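Local atomic coordinates of BH1408 protein (Bacillus halodurans, PDB entry 4E0A), a protein that probably acts as an N-acetyltransferase of the GNAT family, moving an acetyl group from acetyl-CoA to an amine of its substrate. Residues T55-V60 / F110-S115; I72-T77 / I114-A119; L94-T99 / G103-L108; L127-Y130 / A136-F139. The protein carries 1 engineered substitution. One frame throughout, in Å; residues are numbered along the deposited sequence. Where two conformers were deposited one is given.

Contact 1 (T55-V60 / F110-S115); sequences TVLVFV and FEAIIS
Leu57 and Ile113 meet at an angle, one side chain laid aslant over the other, and the single methyl CD1 of Leu57 does all the touching from the strand side. It lies 4.0 Å from Ile113 CG1 and 4.1 Å from Ala112 CB, so it rests beside both residues of the helix at once. Leu57 projects toward the helix, and its outer bond is extended, CD1 standing anti to CA (chi2 164°), which carries that methyl across to the facing surface. Ile113 offers the flank of its longer branch, its chi1 of -62° turning CG1 to Leu57 CD1. Ala112 points its lone methyl toward the strand, short enough for the branched leucine to come over it. Bulk is thus shared unevenly, a reaching leucine against one small and one beta-branched residue, and the contact is purely apolar. Around it, strand 54-62 runs antiparallel to strand 65-77, where Leu57 pairs through its backbone with Ser70. Ile113 also packs on Ile72 of that strand and on Val89, Ile91 and Leu94 of strand 86-96, so helix 105-119 lies across three neighbouring strands of the mixed sheet, the helix-on-sheet packing of the GNAT fold.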
loop_
_atom_site.group_PDB
_atom_site.type_symbol
_atom_site.label_atom_id
_atom_site.label_comp_id
_atom_site.label_asym_id
_atom_site.label_seq_id
_atom_site.Cartn_x
_atom_site.Cartn_y
_atom_site.Cartn_z
ATOM N N THR A 55 -12.783 -15.167 3.768
ATOM C CA THR A 55 -13.400 -16.227 2.986
ATOM C C THR A 55 -12.380 -16.790 1.994
ATOM O O THR A 55 -11.640 -16.036 1.362
ATOM C CB THR A 55 -14.598 -15.690 2.172
ATOM O OG1 THR A 55 -15.542 -15.068 3.052
ATOM C CG2 THR A 55 -15.276 -16.823 1.406
ATOM N N VAL A 56 -12.350 -18.110 1.846
ATOM C CA VAL A 56 -11.472 -18.723 0.852
ATOM C C VAL A 56 -12.305 -19.449 -0.184
ATOM O O VAL A 56 -13.161 -20.263 0.168
ATOM C CB VAL A 56 -10.481 -19.692 1.492
ATOM C CG1 VAL A 56 -9.501 -20.209 0.433
ATOM C CG2 VAL A 56 -9.743 -18.998 2.644
ATOM N N LEU A 57 -12.075 -19.126 -1.456
ATOM C CA LEU A 57 -12.831 -19.706 -2.578
ATOM C C LEU A 57 -11.908 -20.575 -3.411
ATOM O O LEU A 57 -10.753 -20.219 -3.600
ATOM C CB LEU A 57 -13.359 -18.587 -3.467
ATOM C CG LEU A 57 -14.391 -17.670 -2.820
ATOM C CD1 LEU A 57 -14.560 -16.384 -3.641
ATOM C CD2 LEU A 57 -15.713 -18.414 -2.699
ATOM N N VAL A 58 -12.397 -21.714 -3.901
ATOM C CA VAL A 58 -11.598 -22.552 -4.797
ATOM C C VAL A 58 -12.388 -22.918 -6.038
ATOM O O VAL A 58 -13.610 -23.054 -5.994
ATOM C CB VAL A 58 -11.108 -23.880 -4.136
ATOM C CG1 VAL A 58 -10.141 -23.609 -2.981
ATOM C CG2 VAL A 58 -12.294 -24.738 -3.677
ATOM N N PHE A 59 -11.673 -23.047 -7.147
ATOM C CA PHE A 59 -12.233 -23.534 -8.388
ATOM C C PHE A 59 -11.778 -24.981 -8.546
ATOM O O PHE A 59 -10.578 -25.266 -8.490
ATOM C CB PHE A 59 -11.719 -22.711 -9.575
ATOM C CG PHE A 59 -12.211 -23.216 -10.904
ATOM C CD1 PHE A 59 -11.455 -24.109 -11.644
ATOM C CD2 PHE A 59 -13.445 -22.813 -11.400
ATOM C CE1 PHE A 59 -11.917 -24.586 -12.857
ATOM C CE2 PHE A 59 -13.904 -23.282 -12.611
ATOM C CZ PHE A 59 -13.133 -24.166 -13.341
ATOM N N VAL A 60 -12.726 -25.900 -8.731
ATOM C CA VAL A 60 -12.393 -27.316 -8.889
ATOM C C VAL A 60 -12.860 -27.795 -10.249
ATOM O O VAL A 60 -14.038 -27.663 -10.584
ATOM C CB VAL A 60 -13.066 -28.211 -7.817
ATOM C CG1 VAL A 60 -12.661 -29.649 -8.023
ATOM C CG2 VAL A 60 -12.727 -27.743 -6.414
ATOM N N PHE A 110 -13.078 -14.100 -9.814
ATOM C CA PHE A 110 -13.278 -12.670 -9.570
ATOM C C PHE A 110 -14.760 -12.289 -9.551
ATOM O O PHE A 110 -15.190 -11.482 -8.738
ATOM C CB PHE A 110 -12.553 -11.831 -10.622
ATOM C CG PHE A 110 -12.373 -10.389 -10.228
ATOM C CD1 PHE A 110 -11.340 -10.014 -9.365
ATOM C CD2 PHE A 110 -13.225 -9.410 -10.718
ATOM C CE1 PHE A 110 -11.148 -8.690 -8.999
ATOM C CE2 PHE A 110 -13.045 -8.075 -10.359
ATOM C CZ PHE A 110 -12.004 -7.706 -9.502
ATOM N N GLU A 111 -15.538 -12.867 -10.458
ATOM C CA GLU A 111 -16.976 -12.653 -10.448
ATOM C C GLU A 111 -17.607 -13.085 -9.123
ATOM O O GLU A 111 -18.489 -12.402 -8.603
ATOM C CB GLU A 111 -17.626 -13.352 -11.642
ATOM C CG GLU A 111 -17.420 -12.565 -12.922
ATOM C CD GLU A 111 -17.635 -13.386 -14.170
ATOM O OE1 GLU A 111 -17.737 -14.626 -14.061
ATOM O OE2 GLU A 111 -17.691 -12.786 -15.263
ATOM N N ALA A 112 -17.139 -14.202 -8.574
ATOM C CA ALA A 112 -17.602 -14.658 -7.269
ATOM C C ALA A 112 -17.277 -13.623 -6.189
ATOM O O ALA A 112 -18.081 -13.365 -5.294
ATOM C CB ALA A 112 -16.961 -15.996 -6.923
ATOM N N ILE A 113 -16.100 -13.020 -6.286
ATOM C CA ILE A 113 -15.692 -12.012 -5.308
ATOM C C ILE A 113 -16.580 -10.771 -5.412
ATOM O O ILE A 113 -16.993 -10.221 -4.396
ATOM C CB ILE A 113 -14.202 -11.669 -5.438
ATOM C CG1 ILE A 113 -13.357 -12.928 -5.160
ATOM C CG2 ILE A 113 -13.798 -10.550 -4.481
ATOM C CD1 ILE A 113 -11.888 -12.747 -5.416
ATOM N N ILE A 114 -16.897 -10.356 -6.636
ATOM C CA ILE A 114 -17.827 -9.245 -6.834
ATOM C C ILE A 114 -19.165 -9.526 -6.151
ATOM O O ILE A 114 -19.688 -8.679 -5.425
ATOM C CB ILE A 114 -18.063 -8.940 -8.322
ATOM C CG1 ILE A 114 -16.790 -8.396 -8.967
ATOM C CG2 ILE A 114 -19.216 -7.930 -8.487
ATOM C CD1 ILE A 114 -16.840 -8.334 -10.495
ATOM N N SER A 115 -19.702 -10.727 -6.363
ATOM C CA SER A 115 -20.976 -11.105 -5.758
ATOM C C SER A 115 -20.907 -11.008 -4.244
ATOM O O SER A 115 -21.866 -10.583 -3.599
ATOM C CB SER A 115 -21.383 -12.520 -6.170
ATOM O OG SER A 115 -21.782 -12.548 -7.525
#

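Contact 2 (I72-T77 / I114-A119); sequences IHLVQT and ISYGKA
Ile72 sets the methyl CD1 over one face of the Tyr116 ring, a CH-pi contact with CD1 3.9 Å from the ring centroid and 23° off the normal. The methyl is displaced toward the rim, and its closest ring atom is Tyr116 CD1, at 3.6 Å. Both torsions help: Ile72 holds CG1 between its backbone N and carbonyl carbon (chi1 69°) and extends CD1 beyond it, while Tyr116 swings its ring out from the helix with CG opposite the backbone N (chi1 180°). The two side chains run past one another in opposite senses, so the isoleucine tip lies over the ring and not against its end.

Ordinary apolar packing adds Leu74, which crosses the tyrosine aslant. Its CD1 is 4.2 Å from Tyr116 CE1, and its CB is 4.1 Å from Tyr116 OH, so the leucine accompanies the ring out to its phenolic end. Tyr116 further touches Thr55 and Val89 of the adjoining strands, and its ring meets that of His120. Were Tyr116 replaced by an alanine, the Ile72 methyl would probably lose its aromatic partner and a gap would be likely to open beside Leu74.

Strand and helix meet here through apolar and CH-pi contacts; His73 NE2 bonds to Ser92 OG, and the helix has its own backbone bonds, such as Lys118 N to Ile114 O. Dispersion and CH-pi attraction therefore hold this end of the helix to the strand, a task suited to a broad aromatic ring that spans a wide separation.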
loop_
_atom_site.group_PDB
_atom_site.type_symbol
_atom_site.label_atom_id
_atom_site.label_comp_id
_atom_site.label_asym_id
_atom_site.label_seq_id
_atom_site.Cartn_x
_atom_site.Cartn_y
_atom_site.Cartn_z
ATOM N N ILE A 72 -10.053 -13.612 0.547
ATOM C CA ILE A 72 -10.564 -12.248 0.605
ATOM C C ILE A 72 -10.925 -11.928 2.047
ATOM O O ILE A 72 -11.133 -12.834 2.854
ATOM C CB ILE A 72 -11.793 -12.038 -0.321
ATOM C CG1 ILE A 72 -13.011 -12.791 0.213
ATOM C CG2 ILE A 72 -11.485 -12.467 -1.765
ATOM C CD1 ILE A 72 -14.177 -12.799 -0.749
ATOM N N HIS A 73 -10.971 -10.638 2.364
ATOM C CA HIS A 73 -11.221 -10.178 3.716
ATOM C C HIS A 73 -12.188 -9.017 3.678
ATOM O O HIS A 73 -12.084 -8.143 2.816
ATOM C CB HIS A 73 -9.920 -9.700 4.356
ATOM C CG HIS A 73 -8.813 -10.710 4.309
ATOM N ND1 HIS A 73 -8.501 -11.518 5.381
ATOM C CD2 HIS A 73 -7.944 -11.039 3.322
ATOM C CE1 HIS A 73 -7.481 -12.296 5.059
ATOM N NE2 HIS A 73 -7.126 -12.026 3.815
ATOM N N LEU A 74 -13.132 -9.003 4.612
ATOM C CA LEU A 74 -14.034 -7.866 4.755
ATOM C C LEU A 74 -13.349 -6.851 5.673
ATOM O O LEU A 74 -13.063 -7.148 6.837
ATOM C CB LEU A 74 -15.363 -8.322 5.370
ATOM C CG LEU A 74 -16.548 -7.390 5.156
ATOM C CD1 LEU A 74 -16.800 -7.217 3.659
ATOM C CD2 LEU A 74 -17.784 -7.942 5.861
ATOM N N VAL A 75 -13.074 -5.658 5.147
ATOM C CA VAL A 75 -12.299 -4.654 5.874
ATOM C C VAL A 75 -13.159 -3.420 6.110
ATOM O O VAL A 75 -13.801 -2.927 5.189
ATOM C CB VAL A 75 -11.013 -4.256 5.090
ATOM C CG1 VAL A 75 -10.260 -3.138 5.802
ATOM C CG2 VAL A 75 -10.113 -5.485 4.865
ATOM N N GLN A 76 -13.198 -2.934 7.348
ATOM C CA GLN A 76 -13.995 -1.747 7.659
ATOM C C GLN A 76 -13.129 -0.752 8.400
ATOM O O GLN A 76 -12.496 -1.100 9.396
ATOM C CB GLN A 76 -15.232 -2.101 8.488
ATOM C CG GLN A 76 -16.122 -0.897 8.809
ATOM C CD GLN A 76 -17.456 -0.936 8.081
ATOM O OE1 GLN A 76 -17.878 0.053 7.484
ATOM N NE2 GLN A 76 -18.128 -2.080 8.136
ATOM N N THR A 77 -13.062 0.473 7.898
ATOM C CA THR A 77 -12.258 1.496 8.570
ATOM C C THR A 77 -13.200 2.524 9.178
ATOM O O THR A 77 -14.247 2.824 8.600
ATOM C CB THR A 77 -11.260 2.184 7.609
ATOM O OG1 THR A 77 -11.965 2.704 6.478
ATOM C CG2 THR A 77 -10.222 1.200 7.132
ATOM N N ILE A 114 -16.897 -10.356 -6.636
ATOM C CA ILE A 114 -17.827 -9.245 -6.834
ATOM C C ILE A 114 -19.165 -9.526 -6.151
ATOM O O ILE A 114 -19.688 -8.679 -5.425
ATOM C CB ILE A 114 -18.063 -8.940 -8.322
ATOM C CG1 ILE A 114 -16.790 -8.396 -8.967
ATOM C CG2 ILE A 114 -19.216 -7.930 -8.487
ATOM C CD1 ILE A 114 -16.840 -8.334 -10.495
ATOM N N SER A 115 -19.702 -10.727 -6.363
ATOM C CA SER A 115 -20.976 -11.105 -5.758
ATOM C C SER A 115 -20.907 -11.008 -4.244
ATOM O O SER A 115 -21.866 -10.583 -3.599
ATOM C CB SER A 115 -21.383 -12.520 -6.170
ATOM O OG SER A 115 -21.782 -12.548 -7.525
ATOM N N TYR A 116 -19.769 -11.398 -3.687
ATOM C CA TYR A 116 -19.537 -11.288 -2.259
ATOM C C TYR A 116 -19.553 -9.821 -1.834
ATOM O O TYR A 116 -20.208 -9.460 -0.855
ATOM C CB TYR A 116 -18.189 -11.928 -1.894
ATOM C CG TYR A 116 -17.856 -11.857 -0.423
ATOM C CD1 TYR A 116 -17.068 -10.829 0.085
ATOM C CD2 TYR A 116 -18.329 -12.819 0.464
ATOM C CE1 TYR A 116 -16.760 -10.758 1.433
ATOM C CE2 TYR A 116 -18.030 -12.755 1.816
ATOM C CZ TYR A 116 -17.245 -11.722 2.295
ATOM O OH TYR A 116 -16.947 -11.654 3.637
ATOM N N GLY A 117 -18.809 -8.984 -2.552
ATOM C CA GLY A 117 -18.754 -7.562 -2.243
ATOM C C GLY A 117 -20.141 -6.941 -2.287
ATOM O O GLY A 117 -20.532 -6.216 -1.373
ATOM N N LYS A 118 -20.900 -7.230 -3.341
ATOM C CA LYS A 118 -22.277 -6.736 -3.424
ATOM C C LYS A 118 -23.163 -7.224 -2.273
ATOM O O LYS A 118 -23.916 -6.444 -1.687
ATOM C CB LYS A 118 -22.911 -7.069 -4.782
ATOM C CG LYS A 118 -22.224 -6.375 -5.950
ATOM C CD LYS A 118 -22.829 -6.751 -7.292
ATOM C CE LYS A 118 -22.223 -5.904 -8.411
ATOM N NZ LYS A 118 -22.409 -6.532 -9.748
ATOM N N ALA A 119 -23.066 -8.509 -1.944
ATOM C CA ALA A 119 -23.883 -9.076 -0.877
ATOM C C ALA A 119 -23.595 -8.389 0.457
ATOM O O ALA A 119 -24.467 -8.294 1.322
ATOM C CB ALA A 119 -23.664 -10.591 -0.772
#

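Contact 3 (L94-T99 / G103-L108); sequences LCVDET and GGIGRL. With ACY (acetic acid), chain D; PO4 (phosphate ion), chain E.
Gly106 N donates a 2.9 Å hydrogen bond to OXT of a bound acetate, with an N-H...O angle of 162°, and Gly102 N holds the same acetate. Beneath this site Val96 closes the contact: its CG2 lies 3.8 Å from Gly106 CA, and CG1 reaches 4.5 Å from Ile105 CG2. Because Val96 CG1 is opposite the backbone N (chi1 176°), the two methyls divide the work, one under the glycine and one beside the isoleucine; CG1 also comes 3.8 Å from acetate OXT. Glycine suits position 106 since a CB would stand 3.6 Å from Val96 CG2; it would also meet the bound acetate. Gly104, just before the helix, adopts phi 86°, where a side chain would jam against the preceding carbonyl. Arg101 to Gly106 fits the Arg-x-x-Gly-x-Gly signature of GNAT motif A, whose loop, in relatives, cradles the pyrophosphate of acetyl-CoA. Two residues before Val96, Leu94 N makes a weak bond to a phosphate ion. The N-H groups of Gly102 and of Gly106, in the helix's first turn and perhaps strengthened by its dipole, hold this acetate, likely from the crystallisation liquor, consistent with an anion-binding site.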
loop_
_atom_site.group_PDB
_atom_site.type_symbol
_atom_site.label_atom_id
_atom_site.label_comp_id
_atom_site.label_asym_id
_atom_site.label_seq_id
_atom_site.Cartn_x
_atom_site.Cartn_y
_atom_site.Cartn_z
ATOM N N LEU A 94 -4.982 -14.314 -4.991
ATOM C CA LEU A 94 -5.782 -14.889 -6.072
ATOM C C LEU A 94 -4.842 -15.549 -7.062
ATOM O O LEU A 94 -4.182 -14.870 -7.867
ATOM C CB LEU A 94 -6.671 -13.832 -6.753
ATOM C CG LEU A 94 -7.802 -14.310 -7.681
ATOM C CD1 LEU A 94 -8.840 -13.221 -7.888
ATOM C CD2 LEU A 94 -7.283 -14.801 -9.050
ATOM N N CYS A 95 -4.795 -16.880 -7.017
ATOM C CA CYS A 95 -3.856 -17.641 -7.826
ATOM C C CYS A 95 -4.581 -18.604 -8.754
ATOM O O CYS A 95 -5.484 -19.319 -8.329
ATOM C CB CYS A 95 -2.905 -18.442 -6.931
ATOM S SG CYS A 95 -2.099 -17.499 -5.610
ATOM N N VAL A 96 -4.180 -18.614 -10.019
ATOM C CA VAL A 96 -4.640 -19.618 -10.964
ATOM C C VAL A 96 -3.417 -20.457 -11.313
ATOM O O VAL A 96 -2.352 -19.912 -11.593
ATOM C CB VAL A 96 -5.228 -18.981 -12.241
ATOM C CG1 VAL A 96 -5.615 -20.047 -13.253
ATOM C CG2 VAL A 96 -6.436 -18.092 -11.901
ATOM N N ASP A 97 -3.571 -21.777 -11.242
ATOM C CA ASP A 97 -2.504 -22.730 -11.542
ATOM C C ASP A 97 -1.913 -22.405 -12.908
ATOM O O ASP A 97 -2.655 -22.311 -13.897
ATOM C CB ASP A 97 -3.110 -24.145 -11.552
ATOM C CG ASP A 97 -2.061 -25.258 -11.658
ATOM O OD1 ASP A 97 -0.910 -25.003 -12.061
ATOM O OD2 ASP A 97 -2.412 -26.420 -11.353
ATOM N N GLU A 98 -0.587 -22.234 -12.955
ATOM C CA GLU A 98 0.139 -21.869 -14.190
ATOM C C GLU A 98 -0.335 -22.616 -15.443
ATOM O O GLU A 98 -0.447 -22.035 -16.516
ATOM C CB GLU A 98 1.641 -22.121 -14.031
ATOM C CG GLU A 98 2.352 -21.196 -13.083
ATOM C CD GLU A 98 3.718 -21.737 -12.663
ATOM O OE1 GLU A 98 4.553 -20.945 -12.178
ATOM O OE2 GLU A 98 3.951 -22.959 -12.815
ATOM N N THR A 99 -0.618 -23.906 -15.295
ATOM C CA THR A 99 -0.963 -24.752 -16.436
ATOM C C THR A 99 -2.441 -24.694 -16.824
ATOM O O THR A 99 -2.843 -25.257 -17.848
ATOM C CB THR A 99 -0.595 -26.222 -16.163
ATOM O OG1 THR A 99 -1.473 -26.759 -15.163
ATOM C CG2 THR A 99 0.850 -26.321 -15.683
ATOM N N GLY A 103 -8.315 -19.838 -19.799
ATOM C CA GLY A 103 -9.613 -20.457 -19.991
ATOM C C GLY A 103 -10.756 -19.849 -19.200
ATOM O O GLY A 103 -11.811 -20.473 -19.067
ATOM N N GLY A 104 -10.558 -18.640 -18.677
ATOM C CA GLY A 104 -11.614 -17.927 -17.974
ATOM C C GLY A 104 -11.757 -18.236 -16.489
ATOM O O GLY A 104 -12.637 -17.698 -15.814
ATOM N N ILE A 105 -10.884 -19.084 -15.962
ATOM C CA ILE A 105 -10.963 -19.456 -14.546
ATOM C C ILE A 105 -10.780 -18.275 -13.574
ATOM O O ILE A 105 -11.561 -18.118 -12.638
ATOM C CB ILE A 105 -10.008 -20.633 -14.216
ATOM C CG1 ILE A 105 -10.495 -21.898 -14.935
ATOM C CG2 ILE A 105 -9.956 -20.890 -12.717
ATOM C CD1 ILE A 105 -9.521 -23.047 -14.863
ATOM N N GLY A 106 -9.774 -17.436 -13.800
ATOM C CA GLY A 106 -9.579 -16.270 -12.954
ATOM C C GLY A 106 -10.789 -15.344 -12.939
ATOM O O GLY A 106 -11.238 -14.871 -11.880
ATOM N N ARG A 107 -11.326 -15.081 -14.122
ATOM C CA ARG A 107 -12.532 -14.265 -14.249
ATOM C C ARG A 107 -13.695 -14.842 -13.449
ATOM O O ARG A 107 -14.416 -14.110 -12.789
ATOM C CB ARG A 107 -12.934 -14.115 -15.718
ATOM C CG ARG A 107 -14.167 -13.262 -15.922
ATOM C CD ARG A 107 -14.459 -13.030 -17.398
ATOM N NE ARG A 107 -13.756 -11.860 -17.929
ATOM C CZ ARG A 107 -14.291 -10.642 -18.019
ATOM N NH1 ARG A 107 -15.532 -10.426 -17.607
ATOM N NH2 ARG A 107 -13.584 -9.637 -18.522
ATOM N N LEU A 108 -13.880 -16.156 -13.500
ATOM C CA LEU A 108 -14.965 -16.766 -12.746
ATOM C C LEU A 108 -14.778 -16.547 -11.239
ATOM O O LEU A 108 -15.737 -16.236 -10.524
ATOM C CB LEU A 108 -15.082 -18.258 -13.063
ATOM C CG LEU A 108 -15.699 -18.616 -14.420
ATOM C CD1 LEU A 108 -15.593 -20.099 -14.672
ATOM C CD2 LEU A 108 -17.152 -18.184 -14.481
HETATM C C ACY D . -6.651 -17.049 -16.092
HETATM O O ACY D . -6.206 -17.195 -17.259
HETATM O OXT ACY D . -7.560 -17.757 -15.602
HETATM C CH3 ACY D . -6.065 -15.967 -15.230
HETATM P P PO4 E . -3.459 -10.359 -5.163
HETATM O O1 PO4 E . -3.032 -11.711 -4.646
HETATM O O2 PO4 E . -3.015 -10.176 -6.599
HETATM O O3 PO4 E . -4.959 -10.250 -5.095
HETATM O O4 PO4 E . -2.850 -9.288 -4.290
#

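Contact 4 (L127-Y130 / A136-F139); sequences LDVY and AKAF
Val129 spreads its two methyls over the helix, CG2 against the CB of Ala136 at 3.9 Å and CG1 against the CG of Lys137 at 4.1 Å. The fork is set by a chi1 of 63°, which lodges CG1 between the backbone N and the carbonyl carbon and puts CG2 opposite the N, so that each branch faces a different helical residue. Ala136 presents only a methyl, and this lets the helix approach until Val129 CA and Lys137 CA are 7.3 Å apart. Lys137 lies at about a right angle to the valine and gives it the aliphatic start of its chain. That chain then bends at chi3 (-77°) and carries NZ away to a hydrogen bond with the carbonyl O of Asp131, in the turn between strand and helix; a lysine suits this place because its stem is aliphatic and its end polar.

This is the step from strand 124-130 to helix 134-142 in the GNAT fold, joined by a short turn in which Asn133 OD1 accepts the N-H of Ala136. The strand is the last of the sheet within its own chain, yet residues Leu127 to Tyr130 form an antiparallel ladder with a strand of the second subunit, so the sheet continues across the dimer interface. Asp128 ties in on both sides, with OD2 bonded to Thr151 OG1 of that subunit and OD1 to Tyr90 OH of its own chain. Tyr130 stacks edge-to-face with Phe33, and the side chain of Val129 lies about 5 Å from a bound phosphate ion, probably from the crystallisation liquor.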
loop_
_atom_site.group_PDB
_atom_site.type_symbol
_atom_site.label_atom_id
_atom_site.label_comp_id
_atom_site.label_asym_id
_atom_site.label_seq_id
_atom_site.Cartn_x
_atom_site.Cartn_y
_atom_site.Cartn_z
ATOM N N LEU A 127 -6.987 -4.562 -3.864
ATOM C CA LEU A 127 -5.894 -5.529 -3.753
ATOM C C LEU A 127 -4.591 -4.808 -3.996
ATOM O O LEU A 127 -4.592 -3.672 -4.471
ATOM C CB LEU A 127 -6.062 -6.674 -4.765
ATOM C CG LEU A 127 -6.069 -6.332 -6.259
ATOM C CD1 LEU A 127 -4.657 -6.137 -6.863
ATOM C CD2 LEU A 127 -6.820 -7.420 -7.001
ATOM N N ASP A 128 -3.474 -5.473 -3.713
ATOM C CA ASP A 128 -2.182 -4.904 -4.050
ATOM C C ASP A 128 -1.437 -5.795 -5.009
ATOM O O ASP A 128 -1.429 -7.009 -4.864
ATOM C CB ASP A 128 -1.343 -4.664 -2.802
ATOM C CG ASP A 128 -1.897 -3.539 -1.944
ATOM O OD1 ASP A 128 -2.479 -3.832 -0.879
ATOM O OD2 ASP A 128 -1.768 -2.363 -2.346
ATOM N N VAL A 129 -0.802 -5.178 -5.992
ATOM C CA VAL A 129 -0.025 -5.941 -6.952
ATOM C C VAL A 129 1.360 -5.305 -7.148
ATOM O O VAL A 129 1.504 -4.075 -7.172
ATOM C CB VAL A 129 -0.791 -6.077 -8.290
ATOM C CG1 VAL A 129 -1.015 -4.700 -8.917
ATOM C CG2 VAL A 129 -0.047 -7.014 -9.234
ATOM N N TYR A 130 2.377 -6.146 -7.281
ATOM C CA TYR A 130 3.738 -5.654 -7.491
ATOM C C TYR A 130 3.983 -5.174 -8.913
ATOM O O TYR A 130 3.452 -5.740 -9.870
ATOM C CB TYR A 130 4.776 -6.691 -7.042
ATOM C CG TYR A 130 4.949 -6.631 -5.552
ATOM C CD1 TYR A 130 4.039 -7.248 -4.711
ATOM C CD2 TYR A 130 5.974 -5.876 -4.984
ATOM C CE1 TYR A 130 4.161 -7.164 -3.352
ATOM C CE2 TYR A 130 6.110 -5.789 -3.616
ATOM C CZ TYR A 130 5.193 -6.436 -2.803
ATOM O OH TYR A 130 5.300 -6.367 -1.431
ATOM N N ALA A 136 -0.552 -10.035 -13.994
ATOM C CA ALA A 136 -1.653 -9.713 -13.090
ATOM C C ALA A 136 -2.268 -8.340 -13.347
ATOM O O ALA A 136 -3.488 -8.164 -13.257
ATOM C CB ALA A 136 -1.200 -9.841 -11.633
ATOM N N LYS A 137 -1.439 -7.349 -13.656
ATOM C CA LYS A 137 -1.973 -6.027 -13.973
ATOM C C LYS A 137 -2.933 -6.063 -15.180
ATOM O O LYS A 137 -4.014 -5.467 -15.144
ATOM C CB LYS A 137 -0.845 -5.011 -14.190
ATOM C CG LYS A 137 -0.101 -4.657 -12.893
ATOM C CD LYS A 137 0.762 -3.401 -13.031
ATOM C CE LYS A 137 2.054 -3.670 -13.777
ATOM N NZ LYS A 137 2.971 -2.482 -13.748
ATOM N N ALA A 138 -2.542 -6.766 -16.236
ATOM C CA ALA A 138 -3.386 -6.873 -17.429
ATOM C C ALA A 138 -4.697 -7.569 -17.098
ATOM O O ALA A 138 -5.737 -7.220 -17.629
ATOM C CB ALA A 138 -2.661 -7.616 -18.529
ATOM N N PHE A 139 -4.629 -8.565 -16.225
ATOM C CA PHE A 139 -5.815 -9.320 -15.831
ATOM C C PHE A 139 -6.747 -8.388 -15.063
ATOM O O PHE A 139 -7.919 -8.267 -15.391
ATOM C CB PHE A 139 -5.398 -10.523 -14.979
ATOM C CG PHE A 139 -6.537 -11.265 -14.338
ATOM C CD1 PHE A 139 -7.309 -12.155 -15.069
ATOM C CD2 PHE A 139 -6.805 -11.103 -12.985
ATOM C CE1 PHE A 139 -8.356 -12.849 -14.470
ATOM C CE2 PHE A 139 -7.835 -11.796 -12.372
ATOM C CZ PHE A 139 -8.622 -12.665 -13.119
#

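Overall arrangement
Helix 105-119 serves contacts 1, 2 and 3, its N-terminal end over strand 86-96 and its later turns over strands 54-62 and 65-77. Contacts 1 and 2 have centres 11 Å apart and join directly, Ile113 CD1 packing on Ile72 CG2 at 3.7 Å. Contact 1 also meets contact 3, where Phe59 CE1 lies 3.5 Å from Ile105 CD1. Contact 4 stands beyond strand 86-96, its centre 13 Å from that of contact 3; Phe139 CZ touches Gly106 C at 3.5 Å. The acetate at the glycine-rich loop and the phosphate near Leu94 and Val129 lie by contacts 3 and 4, probably in the cofactor cleft, while contact 2 centres about 20 Å from contact 3.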